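Local coordinates for alpha-1,6-mannanase (Bacteroides thetaiotaomicron, PDB 4V1S), which probably hydrolyses internal alpha-1,6-mannosidic linkages in mannans, as a family 76 glycoside hydrolase of a gut bacterium, at residues N201-A206 with S264-F269; L350-G355 with S367-Y372; F86-Y91 with D104-C109. All coordinates share one frame; numbering follows the deposited sequence.

Contact 1 of 3, residues N201-A206 with S264-F269; sequences NTICSA and SYNAGF. With GOL (glycerol), chain C.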
ATOM      1  N   ASN A 201      -9.784  -6.940  10.965  1.00 11.55           N
ATOM      2  CA  ASN A 201      -8.338  -6.904  10.696  1.00 13.19           C
ATOM      3  C   ASN A 201      -7.780  -5.479  10.696  1.00 11.60           C
ATOM      4  O   ASN A 201      -8.399  -4.540  10.185  1.00 11.17           O
ATOM      5  CB  ASN A 201      -8.041  -7.586   9.334  1.00 13.74           C
ATOM      6  CG  ASN A 201      -8.428  -9.045   9.332  1.00 14.36           C
ATOM      7  OD1 ASN A 201      -7.569  -9.943   9.223  1.00 19.33           O
ATOM      8  ND2 ASN A 201      -9.710  -9.298   9.496  1.00 13.58           N
ATOM      9  N   THR A 202      -6.616  -5.331  11.315  1.00 10.61           N
ATOM     10  CA  THR A 202      -5.954  -4.068  11.373  1.00 11.46           C
ATOM     11  C   THR A 202      -5.763  -3.478   9.982  1.00 11.42           C
ATOM     12  O   THR A 202      -5.994  -2.294   9.803  1.00 12.05           O
ATOM     13  CB  THR A 202      -4.596  -4.201  12.074  1.00 13.68           C
ATOM     14  OG1 THR A 202      -4.811  -4.719  13.387  1.00 14.81           O
ATOM     15  CG2 THR A 202      -3.907  -2.852  12.139  1.00 13.38           C
ATOM     16  N   ILE A 203      -5.381  -4.296   9.013  1.00 11.04           N
ATOM     17  CA  ILE A 203      -5.092  -3.744   7.688  1.00 10.52           C
ATOM     18  C   ILE A 203      -6.352  -3.106   7.105  1.00 11.16           C
ATOM     19  O   ILE A 203      -6.266  -2.057   6.466  1.00 11.35           O
ATOM     20  CB  ILE A 203      -4.443  -4.745   6.713  1.00 11.30           C
ATOM     21  CG1 ILE A 203      -4.005  -4.034   5.417  1.00 11.04           C
ATOM     22  CG2 ILE A 203      -5.351  -5.933   6.422  1.00 12.30           C
ATOM     23  CD1 ILE A 203      -2.973  -2.935   5.629  1.00 12.31           C
ATOM     24  N   CYS A 204      -7.511  -3.725   7.330  1.00 10.42           N
ATOM     25  CA  CYS A 204      -8.759  -3.136   6.883  1.00 10.16           C
ATOM     26  C   CYS A 204      -9.045  -1.787   7.554  1.00 10.89           C
ATOM     27  O   CYS A 204      -9.405  -0.850   6.857  1.00 11.29           O
ATOM     28  CB  CYS A 204      -9.912  -4.103   7.106  1.00 12.86           C
ATOM     29  SG  CYS A 204      -9.681  -5.665   6.261  1.00 13.57           S
ATOM     30  N   SER A 205      -8.861  -1.688   8.880  1.00 10.15           N
ATOM     31  CA  SER A 205      -8.922  -0.392   9.543  1.00 12.01           C
ATOM     32  C   SER A 205      -7.998   0.616   8.879  1.00 12.71           C
ATOM     33  O   SER A 205      -8.400   1.729   8.547  1.00 11.69           O
ATOM     34  CB  SER A 205      -8.512  -0.488  11.010  1.00 12.89           C
ATOM     35  OG  SER A 205      -9.499  -1.144  11.800  1.00 13.76           O
ATOM     36  N   ALA A 206      -6.747   0.208   8.724  1.00 10.51           N
ATOM     37  CA  ALA A 206      -5.679   1.134   8.365  1.00  9.82           C
ATOM     38  C   ALA A 206      -5.794   1.691   6.949  1.00 11.75           C
ATOM     39  O   ALA A 206      -5.677   2.917   6.735  1.00 11.68           O
ATOM     40  CB  ALA A 206      -4.324   0.464   8.601  1.00 10.56           C
ATOM     41  N   SER A 264       4.783  -5.370   9.629  1.00 12.43           N
ATOM     42  CA  SER A 264       5.197  -3.995   9.377  1.00 11.59           C
ATOM     43  C   SER A 264       4.116  -3.097   8.777  1.00 12.81           C
ATOM     44  O   SER A 264       3.989  -1.951   9.205  1.00 13.70           O
ATOM     45  CB  SER A 264       6.474  -3.955   8.513  1.00 13.15           C
ATOM     46  OG  SER A 264       6.274  -4.622   7.281  1.00 12.77           O
ATOM     47  N   TYR A 265       3.354  -3.593   7.799  1.00 11.72           N
ATOM     48  CA  TYR A 265       2.394  -2.769   7.119  1.00 11.26           C
ATOM     49  C   TYR A 265       1.182  -2.377   7.969  1.00 12.59           C
ATOM     50  O   TYR A 265       0.540  -1.382   7.710  1.00 11.84           O
ATOM     51  CB  TYR A 265       1.956  -3.390   5.801  1.00 11.70           C
ATOM     52  CG  TYR A 265       0.909  -4.497   5.833  1.00 12.18           C
ATOM     53  CD1 TYR A 265       0.880  -5.486   6.851  1.00 13.45           C
ATOM     54  CD2 TYR A 265      -0.029  -4.591   4.817  1.00 12.46           C
ATOM     55  CE1 TYR A 265      -0.062  -6.498   6.855  1.00 14.61           C
ATOM     56  CE2 TYR A 265      -0.980  -5.585   4.811  1.00 12.89           C
ATOM     57  CZ  TYR A 265      -1.003  -6.547   5.822  1.00 14.10           C
ATOM     58  OH  TYR A 265      -1.958  -7.522   5.800  1.00 15.35           O
ATOM     59  N   ASN A 266       0.901  -3.141   9.009  1.00 11.40           N
ATOM     60  CA  ASN A 266      -0.176  -2.756   9.937  1.00 12.48           C
ATOM     61  C   ASN A 266       0.250  -1.544  10.775  1.00 13.33           C
ATOM     62  O   ASN A 266      -0.532  -0.628  10.984  1.00 15.17           O
ATOM     63  CB  ASN A 266      -0.595  -3.936  10.795  1.00 11.69           C
ATOM     64  CG  ASN A 266      -1.546  -4.836  10.067  1.00 13.47           C
ATOM     65  OD1 ASN A 266      -2.317  -4.371   9.209  1.00 16.51           O
ATOM     66  ND2 ASN A 266      -1.483  -6.112  10.353  1.00 15.16           N
ATOM     67  N   ALA A 267       1.517  -1.508  11.182  1.00 12.21           N
ATOM     68  CA  ALA A 267       2.093  -0.269  11.756  1.00 14.44           C
ATOM     69  C   ALA A 267       2.145   0.869  10.722  1.00 12.68           C
ATOM     70  O   ALA A 267       1.685   1.983  10.989  1.00 13.92           O
ATOM     71  CB  ALA A 267       3.467  -0.526  12.349  1.00 14.57           C
ATOM     72  N   GLY A 268       2.677   0.574   9.536  1.00 12.57           N
ATOM     73  CA  GLY A 268       2.937   1.620   8.557  1.00 12.57           C
ATOM     74  C   GLY A 268       1.680   2.321   8.069  1.00 12.69           C
ATOM     75  O   GLY A 268       1.629   3.530   8.010  1.00 13.19           O
ATOM     76  N   PHE A 269       0.653   1.568   7.700  1.00 13.37           N
ATOM     77  CA  PHE A 269      -0.555   2.210   7.240  1.00  9.84           C
ATOM     78  C   PHE A 269      -1.268   2.979   8.374  1.00 11.50           C
ATOM     79  O   PHE A 269      -1.893   3.986   8.095  1.00 11.46           O
ATOM     80  CB  PHE A 269      -1.532   1.243   6.586  1.00 10.83           C
ATOM     81  CG  PHE A 269      -1.212   0.920   5.135  1.00 10.55           C
ATOM     82  CD1 PHE A 269      -1.476   1.855   4.137  1.00 10.76           C
ATOM     83  CD2 PHE A 269      -0.774  -0.340   4.760  1.00 11.66           C
ATOM     84  CE1 PHE A 269      -1.239   1.566   2.817  1.00 12.05           C
ATOM     85  CE2 PHE A 269      -0.554  -0.637   3.429  1.00 11.01           C
ATOM     86  CZ  PHE A 269      -0.795   0.316   2.471  1.00 10.58           C
TER
HETATM   87  C1  GOL C 400      -5.030 -11.235   6.680  0.50 28.23           C
HETATM   88  O1  GOL C 400      -4.279 -11.815   5.607  0.50 31.61           O
HETATM   89  C2  GOL C 400      -4.329  -9.979   7.197  0.50 27.56           C
HETATM   90  O2  GOL C 400      -4.891  -9.621   8.463  0.50 23.48           O
HETATM   91  C3  GOL C 400      -2.825 -10.239   7.315  0.50 24.50           C
HETATM   92  O3  GOL C 400      -2.124  -9.080   7.795  0.50 21.54           O
HETATM   93  O   HOH W   1      -4.411  -7.056   9.478  1.00 13.56           O
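I203 lies against the rings of Y265 and F269 where helices 202-219 and 264-281 begin side by side. The two segments run nearly parallel, with axes 9.0 Å apart and inclined by 23°, as between neighbouring inner helices of the (alpha/alpha)6 barrel that GH76 enzymes share. I203 can be followed outward. CB sits close to the amide oxygen of N266, 3.3 Å from OD1. CG2 branches toward the hydroxyl OH of Y265, while CG1, anti to the backbone N (chi1 -172°), comes 3.5 Å from Y265 CE2. The terminal CD1 touches both aromatic rings obliquely, 3.4 Å from Y265 CE2 and 3.5 Å from F269 CD2. The I203 and Y265 side chains cross at about a right angle. One turn further on, A206 CB meets F269 CB at 3.5 Å, closing the apolar seam. On the other flank T202 places CG2 against the N266 amide, and its OG1 is hydrogen-bonded to W248 O. F315 stacks on Y265 and W147 meets F269 edge-to-face, so the surrounding protein holds both rings.

At the helix starts the contact turns polar. A glycerol, probably from the crystallisation liquor, lies with O3 in the plane of the Y265 ring, at its edge, and also bonds D249 OD1. Such molecules often mark pockets, and its place above the N-terminal ends of these helices is consistent with the carbohydrate-binding side of such barrels. N266 OD1 is close to I203 N but badly angled for a hydrogen bond. A water instead accepts from both helices, 3.0 Å from I203 N in the first helical turn and 3.2 Å from N266 ND2.

Contact 2 of 3, residues L350-G355 with S367-Y372; sequences LRDGNG and SNLEKY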
ATOM      1  N   LEU A 350      19.189  -6.949  -2.959  1.00 16.93           N
ATOM      2  CA  LEU A 350      18.065  -7.876  -3.218  1.00 16.97           C
ATOM      3  C   LEU A 350      17.850  -8.254  -4.678  1.00 16.36           C
ATOM      4  O   LEU A 350      17.477  -9.392  -4.959  1.00 18.70           O
ATOM      5  CB  LEU A 350      16.766  -7.332  -2.630  1.00 16.82           C
ATOM      6  CG  LEU A 350      16.791  -7.058  -1.118  1.00 15.13           C
ATOM      7  CD1 LEU A 350      15.429  -6.528  -0.683  1.00 17.68           C
ATOM      8  CD2 LEU A 350      17.150  -8.317  -0.320  1.00 18.45           C
ATOM      9  N   ARG A 351      18.067  -7.299  -5.586  1.00 18.29           N
ATOM     10  CA  ARG A 351      17.938  -7.550  -7.015  0.50 18.41           C
ATOM     11  C   ARG A 351      18.830  -8.718  -7.405  1.00 18.55           C
ATOM     12  O   ARG A 351      20.036  -8.745  -7.083  1.00 21.55           O
ATOM     13  CB  ARG A 351      18.333  -6.310  -7.815  0.50 21.36           C
ATOM     14  CG  ARG A 351      18.110  -6.430  -9.318  0.50 22.95           C
ATOM     15  CD  ARG A 351      18.496  -5.137 -10.027  0.50 24.86           C
ATOM     16  NE  ARG A 351      19.738  -5.234 -10.785  0.50 35.08           N
ATOM     17  CZ  ARG A 351      20.928  -4.791 -10.382  0.50 32.79           C
ATOM     18  NH1 ARG A 351      21.094  -4.216  -9.192  0.50 39.78           N
ATOM     19  NH2 ARG A 351      21.957  -4.924 -11.194  0.50 33.01           N
ATOM     20  N   ASP A 352      18.266  -9.671  -8.115  1.00 18.96           N
ATOM     21  CA  ASP A 352      19.070 -10.831  -8.537  1.00 21.52           C
ATOM     22  C   ASP A 352      19.699 -10.584  -9.918  1.00 21.06           C
ATOM     23  O   ASP A 352      19.552  -9.516 -10.495  1.00 21.07           O
ATOM     24  CB  ASP A 352      18.297 -12.159  -8.408  1.00 22.73           C
ATOM     25  CG  ASP A 352      17.348 -12.463  -9.581  1.00 22.40           C
ATOM     26  OD1 ASP A 352      17.255 -11.697 -10.561  1.00 21.17           O
ATOM     27  OD2 ASP A 352      16.682 -13.524  -9.483  1.00 22.66           O
ATOM     28  N   GLY A 353      20.415 -11.579 -10.425  1.00 24.89           N
ATOM     29  CA  GLY A 353      21.158 -11.441 -11.672  1.00 27.94           C
ATOM     30  C   GLY A 353      20.283 -11.363 -12.910  1.00 24.88           C
ATOM     31  O   GLY A 353      20.770 -10.990 -13.988  1.00 35.23           O
ATOM     32  N   ASN A 354      18.994 -11.698 -12.752  1.00 27.04           N
ATOM     33  CA  ASN A 354      17.999 -11.550 -13.814  1.00 27.67           C
ATOM     34  C   ASN A 354      17.102 -10.327 -13.647  1.00 26.26           C
ATOM     35  O   ASN A 354      16.112 -10.170 -14.364  1.00 25.75           O
ATOM     36  CB  ASN A 354      17.148 -12.824 -13.884  1.00 26.11           C
ATOM     37  CG  ASN A 354      17.974 -14.043 -14.237  1.00 31.53           C
ATOM     38  OD1 ASN A 354      17.799 -15.129 -13.673  1.00 34.31           O
ATOM     39  ND2 ASN A 354      18.894 -13.867 -15.160  1.00 33.20           N
ATOM     40  N   GLY A 355      17.446  -9.455 -12.709  1.00 20.23           N
ATOM     41  CA  GLY A 355      16.637  -8.262 -12.448  1.00 19.81           C
ATOM     42  C   GLY A 355      15.315  -8.519 -11.726  1.00 19.20           C
ATOM     43  O   GLY A 355      14.378  -7.690 -11.806  1.00 19.57           O
ATOM     44  N   SER A 367      21.469 -16.190  -4.828  1.00 30.55           N
ATOM     45  CA  SER A 367      21.272 -16.982  -6.025  1.00 31.17           C
ATOM     46  C   SER A 367      20.004 -16.504  -6.725  1.00 28.69           C
ATOM     47  O   SER A 367      19.129 -15.882  -6.123  1.00 30.99           O
ATOM     48  CB  SER A 367      21.180 -18.472  -5.689  1.00 39.50           C
ATOM     49  OG  SER A 367      20.125 -18.729  -4.784  1.00 44.76           O
ATOM     50  N   ASN A 368      19.933 -16.771  -8.020  1.00 24.56           N
ATOM     51  CA  ASN A 368      18.824 -16.257  -8.805  1.00 26.96           C
ATOM     52  C   ASN A 368      17.532 -16.963  -8.472  1.00 27.03           C
ATOM     53  O   ASN A 368      17.510 -18.166  -8.198  1.00 28.64           O
ATOM     54  CB  ASN A 368      19.150 -16.346 -10.296  1.00 29.48           C
ATOM     55  CG  ASN A 368      20.278 -15.410 -10.691  1.00 33.43           C
ATOM     56  OD1 ASN A 368      20.595 -14.446  -9.974  1.00 38.01           O
ATOM     57  ND2 ASN A 368      20.884 -15.675 -11.831  1.00 33.59           N
ATOM     58  N   LEU A 369      16.455 -16.190  -8.463  1.00 24.96           N
ATOM     59  CA  LEU A 369      15.129 -16.700  -8.121  1.00 25.02           C
ATOM     60  C   LEU A 369      14.564 -17.562  -9.236  1.00 24.72           C
ATOM     61  O   LEU A 369      14.740 -17.252 -10.416  1.00 27.04           O
ATOM     62  CB  LEU A 369      14.182 -15.525  -7.862  1.00 24.51           C
ATOM     63  CG  LEU A 369      14.633 -14.689  -6.672  1.00 29.59           C
ATOM     64  CD1 LEU A 369      14.042 -13.302  -6.757  1.00 32.07           C
ATOM     65  CD2 LEU A 369      14.267 -15.366  -5.362  1.00 33.47           C
ATOM     66  N   GLU A 370      13.884 -18.642  -8.862  1.00 25.61           N
ATOM     67  CA  GLU A 370      13.166 -19.480  -9.831  1.00 25.65           C
ATOM     68  C   GLU A 370      11.663 -19.212  -9.789  1.00 26.58           C
ATOM     69  O   GLU A 370      10.972 -19.370 -10.803  1.00 35.05           O
ATOM     70  CB  GLU A 370      13.429 -20.973  -9.576  1.00 31.17           C
ATOM     71  N   LYS A 371      11.165 -18.830  -8.613  1.00 27.06           N
ATOM     72  CA  LYS A 371       9.762 -18.526  -8.409  1.00 20.17           C
ATOM     73  C   LYS A 371       9.624 -17.050  -8.060  1.00 20.59           C
ATOM     74  O   LYS A 371      10.476 -16.463  -7.386  1.00 23.97           O
ATOM     75  CB  LYS A 371       9.157 -19.399  -7.307  1.00 28.55           C
ATOM     76  N   TYR A 372       8.525 -16.462  -8.502  1.00 19.76           N
ATOM     77  CA  TYR A 372       8.202 -15.073  -8.193  1.00 18.11           C
ATOM     78  C   TYR A 372       6.732 -14.809  -8.471  1.00 17.85           C
ATOM     79  O   TYR A 372       6.145 -15.436  -9.349  1.00 17.56           O
ATOM     80  CB  TYR A 372       9.079 -14.109  -9.014  1.00 20.61           C
ATOM     81  CG  TYR A 372       9.130 -14.419 -10.491  1.00 21.11           C
ATOM     82  CD1 TYR A 372       8.148 -13.957 -11.364  1.00 24.35           C
ATOM     83  CD2 TYR A 372      10.163 -15.198 -11.026  1.00 25.70           C
ATOM     84  CE1 TYR A 372       8.192 -14.254 -12.723  1.00 24.15           C
ATOM     85  CE2 TYR A 372      10.204 -15.493 -12.380  1.00 26.87           C
ATOM     86  CZ  TYR A 372       9.213 -15.020 -13.223  1.00 25.67           C
ATOM     87  OH  TYR A 372       9.259 -15.318 -14.583  1.00 27.42           O
TER
HETATM   88  O   HOH W   2      15.746 -14.906 -11.556  1.00 24.57           O
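D352 lies across N368 at about a right angle, its CB 3.6 Å from N368 OD1, and reaches past it with the carboxylate to the next residue. CG stands between the backbone N and the carbonyl carbon (chi1 82°), which places the carboxylate at the contact, and OD2 is the oxygen turned to L369. There OD2 accepts from L369 N at 2.9 Å in an almost straight bond (169° at the hydrogen), using the anti lone pair, away from OD1. The exchange is reciprocal: N368 OD1 accepts from G353 N at 2.9 Å, with the donor above the amide carbonyl plane by 43° and therefore not on a lone pair. The side chain of each segment thus grips a backbone N-H of the other.

D352 also organises its own loop. Its OD1 takes N354 N at 2.8 Å from well above the carboxylate plane, an Asx turn, and the same residue starts a type I beta turn, with G355 N bonded to D352 O at 3.1 Å. R356 N is a further donor to OD1. The carboxylate is therefore fixed through both oxygens, and these several N-H groups would be expected to favour its charged form. A water sits 2.7 Å from D352 OD2 and 2.8 Å from L369 O, placed between the two acceptors. L369 lays CB, CG and CD1 alongside OD2. Near the surface, N354 OD1 comes within 3.6 Å of N368 ND2, the two side chains crossing with their amide planes steeply inclined. Both segments belong to the long connection from helix 334-350 to helix 374-394, and L350 O, at the end of the first helix, is held by T365 OG1.

Contact 3 of 3, residues F86-Y91 with D104-C109; sequences FLLYTY and DALMNC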
ATOM      1  N   PHE A  86       0.462  -2.056  -6.795  1.00  9.27           N
ATOM      2  CA  PHE A  86       1.770  -1.430  -6.810  1.00 10.12           C
ATOM      3  C   PHE A  86       2.110  -0.793  -8.157  1.00 10.32           C
ATOM      4  O   PHE A  86       2.755   0.229  -8.175  1.00 10.80           O
ATOM      5  CB  PHE A  86       2.864  -2.392  -6.410  1.00 10.36           C
ATOM      6  CG  PHE A  86       2.786  -2.824  -4.968  1.00  9.15           C
ATOM      7  CD1 PHE A  86       3.099  -1.944  -3.951  1.00 10.12           C
ATOM      8  CD2 PHE A  86       2.527  -4.167  -4.618  1.00 11.18           C
ATOM      9  CE1 PHE A  86       3.090  -2.331  -2.622  1.00 11.00           C
ATOM     10  CE2 PHE A  86       2.500  -4.570  -3.272  1.00 11.73           C
ATOM     11  CZ  PHE A  86       2.787  -3.646  -2.288  1.00 12.52           C
ATOM     12  N   LEU A  87       1.641  -1.373  -9.259  1.00 10.66           N
ATOM     13  CA  LEU A  87       1.836  -0.726 -10.532  1.00 10.67           C
ATOM     14  C   LEU A  87       1.041   0.581 -10.568  1.00 11.40           C
ATOM     15  O   LEU A  87       1.553   1.604 -10.963  1.00 10.83           O
ATOM     16  CB  LEU A  87       1.418  -1.656 -11.693  1.00 10.57           C
ATOM     17  CG  LEU A  87       2.297  -2.851 -11.956  1.00 13.92           C
ATOM     18  CD1 LEU A  87       1.684  -3.725 -13.024  1.00 15.71           C
ATOM     19  CD2 LEU A  87       3.686  -2.385 -12.373  1.00 13.45           C
ATOM     20  N   LEU A  88      -0.208   0.557 -10.101  1.00 10.89           N
ATOM     21  CA  LEU A  88      -1.000   1.787 -10.025  1.00 11.20           C
ATOM     22  C   LEU A  88      -0.241   2.875  -9.242  1.00 11.13           C
ATOM     23  O   LEU A  88      -0.163   4.029  -9.661  1.00 10.78           O
ATOM     24  CB  LEU A  88      -2.328   1.477  -9.335  1.00 10.57           C
ATOM     25  CG  LEU A  88      -3.294   2.621  -9.086  1.00 11.68           C
ATOM     26  CD1 LEU A  88      -3.767   3.203 -10.405  1.00 18.83           C
ATOM     27  CD2 LEU A  88      -4.479   2.157  -8.236  1.00 12.23           C
ATOM     28  N   TYR A  89       0.279   2.511  -8.076  1.00 11.36           N
ATOM     29  CA  TYR A  89       1.055   3.451  -7.244  1.00 13.38           C
ATOM     30  C   TYR A  89       2.294   3.991  -8.001  1.00 12.51           C
ATOM     31  O   TYR A  89       2.658   5.159  -7.892  1.00 12.29           O
ATOM     32  CB  TYR A  89       1.547   2.757  -5.987  1.00 11.32           C
ATOM     33  CG  TYR A  89       0.528   2.355  -4.952  1.00 10.72           C
ATOM     34  CD1 TYR A  89      -0.813   2.734  -5.027  1.00 10.67           C
ATOM     35  CD2 TYR A  89       0.935   1.577  -3.851  1.00 11.77           C
ATOM     36  CE1 TYR A  89      -1.724   2.295  -4.049  1.00  8.38           C
ATOM     37  CE2 TYR A  89       0.056   1.194  -2.857  1.00  9.37           C
ATOM     38  CZ  TYR A  89      -1.287   1.570  -2.932  1.00 10.10           C
ATOM     39  OH  TYR A  89      -2.160   1.206  -1.894  1.00 10.22           O
ATOM     40  N   THR A  90       2.931   3.112  -8.768  1.00 12.19           N
ATOM     41  CA  THR A  90       4.150   3.468  -9.489  1.00 11.71           C
ATOM     42  C   THR A  90       3.863   4.480 -10.578  1.00 12.34           C
ATOM     43  O   THR A  90       4.509   5.534 -10.670  1.00 13.90           O
ATOM     44  CB  THR A  90       4.815   2.231 -10.102  1.00 11.05           C
ATOM     45  OG1 THR A  90       5.103   1.324  -9.052  1.00 12.46           O
ATOM     46  CG2 THR A  90       6.066   2.602 -10.824  1.00 12.14           C
ATOM     47  N   TYR A  91       2.854   4.186 -11.393  1.00 12.28           N
ATOM     48  CA  TYR A  91       2.529   5.096 -12.504  1.00 12.37           C
ATOM     49  C   TYR A  91       2.018   6.437 -11.981  1.00 12.44           C
ATOM     50  O   TYR A  91       2.332   7.509 -12.523  1.00 14.25           O
ATOM     51  CB  TYR A  91       1.518   4.464 -13.460  1.00 12.61           C
ATOM     52  CG  TYR A  91       1.889   3.101 -14.005  1.00 12.47           C
ATOM     53  CD1 TYR A  91       3.166   2.813 -14.443  1.00 15.56           C
ATOM     54  CD2 TYR A  91       0.923   2.106 -14.132  1.00 14.55           C
ATOM     55  CE1 TYR A  91       3.478   1.540 -14.910  1.00 11.81           C
ATOM     56  CE2 TYR A  91       1.216   0.860 -14.653  1.00 15.32           C
ATOM     57  CZ  TYR A  91       2.479   0.584 -15.086  1.00 14.99           C
ATOM     58  OH  TYR A  91       2.744  -0.710 -15.572  1.00 18.52           O
ATOM     59  N   ASP A 104      -0.389   7.983 -19.943  1.00 20.01           N
ATOM     60  CA  ASP A 104      -1.008   6.873 -20.687  1.00 19.51           C
ATOM     61  C   ASP A 104      -0.874   5.554 -19.931  1.00 16.82           C
ATOM     62  O   ASP A 104      -1.806   4.759 -19.911  1.00 15.93           O
ATOM     63  CB  ASP A 104      -0.399   6.716 -22.078  1.00 22.79           C
ATOM     64  CG  ASP A 104      -0.850   7.781 -23.058  1.00 28.16           C
ATOM     65  OD1 ASP A 104      -1.783   8.561 -22.771  1.00 31.71           O
ATOM     66  OD2 ASP A 104      -0.244   7.838 -24.152  1.00 39.34           O
ATOM     67  N   ALA A 105       0.284   5.326 -19.306  1.00 15.35           N
ATOM     68  CA  ALA A 105       0.525   4.085 -18.564  1.00 15.93           C
ATOM     69  C   ALA A 105      -0.455   3.986 -17.399  1.00 12.26           C
ATOM     70  O   ALA A 105      -1.036   2.910 -17.123  1.00 12.78           O
ATOM     71  CB  ALA A 105       1.954   4.038 -18.040  1.00 16.37           C
ATOM     72  N   LEU A 106      -0.664   5.125 -16.747  1.00 13.06           N
ATOM     73  CA  LEU A 106      -1.613   5.204 -15.627  1.00 12.30           C
ATOM     74  C   LEU A 106      -3.042   4.920 -16.111  1.00 14.29           C
ATOM     75  O   LEU A 106      -3.775   4.166 -15.479  1.00 12.76           O
ATOM     76  CB  LEU A 106      -1.525   6.554 -14.920  1.00 12.60           C
ATOM     77  CG  LEU A 106      -2.533   6.795 -13.794  1.00 12.96           C
ATOM     78  CD1 LEU A 106      -2.472   5.707 -12.719  1.00 13.91           C
ATOM     79  CD2 LEU A 106      -2.294   8.177 -13.219  1.00 15.59           C
ATOM     80  N   MET A 107      -3.444   5.524 -17.230  1.00 13.06           N
ATOM     81  CA  MET A 107      -4.771   5.283 -17.766  1.00 12.30           C
ATOM     82  C   MET A 107      -4.951   3.825 -18.182  1.00 13.79           C
ATOM     83  O   MET A 107      -5.995   3.223 -17.917  1.00 14.08           O
ATOM     84  CB  MET A 107      -5.082   6.194 -18.939  1.00 16.11           C
ATOM     85  CG  MET A 107      -6.453   5.918 -19.540  1.00 17.42           C
ATOM     86  SD  MET A 107      -7.828   6.131 -18.364  1.00 23.01           S
ATOM     87  CE  MET A 107      -7.846   7.905 -18.186  1.00 23.46           C
ATOM     88  N   ASN A 108      -3.945   3.245 -18.828  1.00 14.27           N
ATOM     89  CA  ASN A 108      -4.029   1.832 -19.192  1.00 14.65           C
ATOM     90  C   ASN A 108      -4.152   0.896 -17.966  1.00 12.51           C
ATOM     91  O   ASN A 108      -4.871  -0.106 -17.967  1.00 12.23           O
ATOM     92  CB  ASN A 108      -2.846   1.437 -20.069  1.00 15.46           C
ATOM     93  CG  ASN A 108      -2.958   2.004 -21.461  1.00 19.93           C
ATOM     94  OD1 ASN A 108      -4.064   2.288 -21.938  1.00 23.89           O
ATOM     95  ND2 ASN A 108      -1.824   2.184 -22.127  1.00 22.69           N
ATOM     96  N   CYS A 109      -3.466   1.263 -16.890  1.00 11.26           N
ATOM     97  CA  CYS A 109      -3.595   0.510 -15.632  1.00 10.46           C
ATOM     98  C   CYS A 109      -4.987   0.675 -15.050  1.00 11.71           C
ATOM     99  O   CYS A 109      -5.623  -0.302 -14.665  1.00 11.22           O
ATOM    100  CB  CYS A 109      -2.505   1.021 -14.701  1.00 11.74           C
ATOM    101  SG  CYS A 109      -2.523   0.333 -13.077  1.00 13.17           S
TER
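Y91 presses its ring onto helix 99-114, with A105 CB over one face, 4.1 Å from the ring centroid and 15° off the normal, a CH-pi contact. C109 meets the ring at its edge: CB is 3.6 Å from Y91 CD2, and SG makes a sulfur-aromatic contact at 5.2 Å from the centroid. Because that sulfur is anti to the backbone N (chi1 176°), it extends toward helix 81-97 and settles 3.7 Å from L88 CA. Beside it, the leucines pack branch to branch, L88 CD1 lying 3.6 Å from L106 CD1, while Y91 CB rests on the L106 backbone. L87 O of the same helix, which accepts from Y91 N, lies over the rim of the ring's other face. T90, next to Y91 in sequence, bonds F86 O one turn earlier through both OG1 and N, from opposite faces of its plane.

The axes of 86-91 and 104-109 run antiparallel, 9.2 Å apart; their helices, consecutive in the chain, make a helical hairpin, consistent with the six-hairpin clan of family 76. Helix 142-159 covers L88 and L106, and Y164 of helix 162-177 also touches L106. L87 reaches T378 of helix 374-394.

In the fold
The contacts follow one another along the chain in the order 3, 1, 2, each closing before the next opens. Contact 3 joins helices 81-97 and 99-114, contact 1 joins helices 202-219 and 264-281, and contact 2 ties together the loop from helix 334-350 to helix 374-394. Their centres lie 23 to 29 Å apart, and no two touch; contacts 1 and 3 come nearest, with atoms about 5 Å apart. Helix 142-159 links these two, packing on side chains of both, and W147 pairs with F269 and bonds Y89. Two buried seams thus tie helices of the barrel together, while contact 2 orders a loop at its surface.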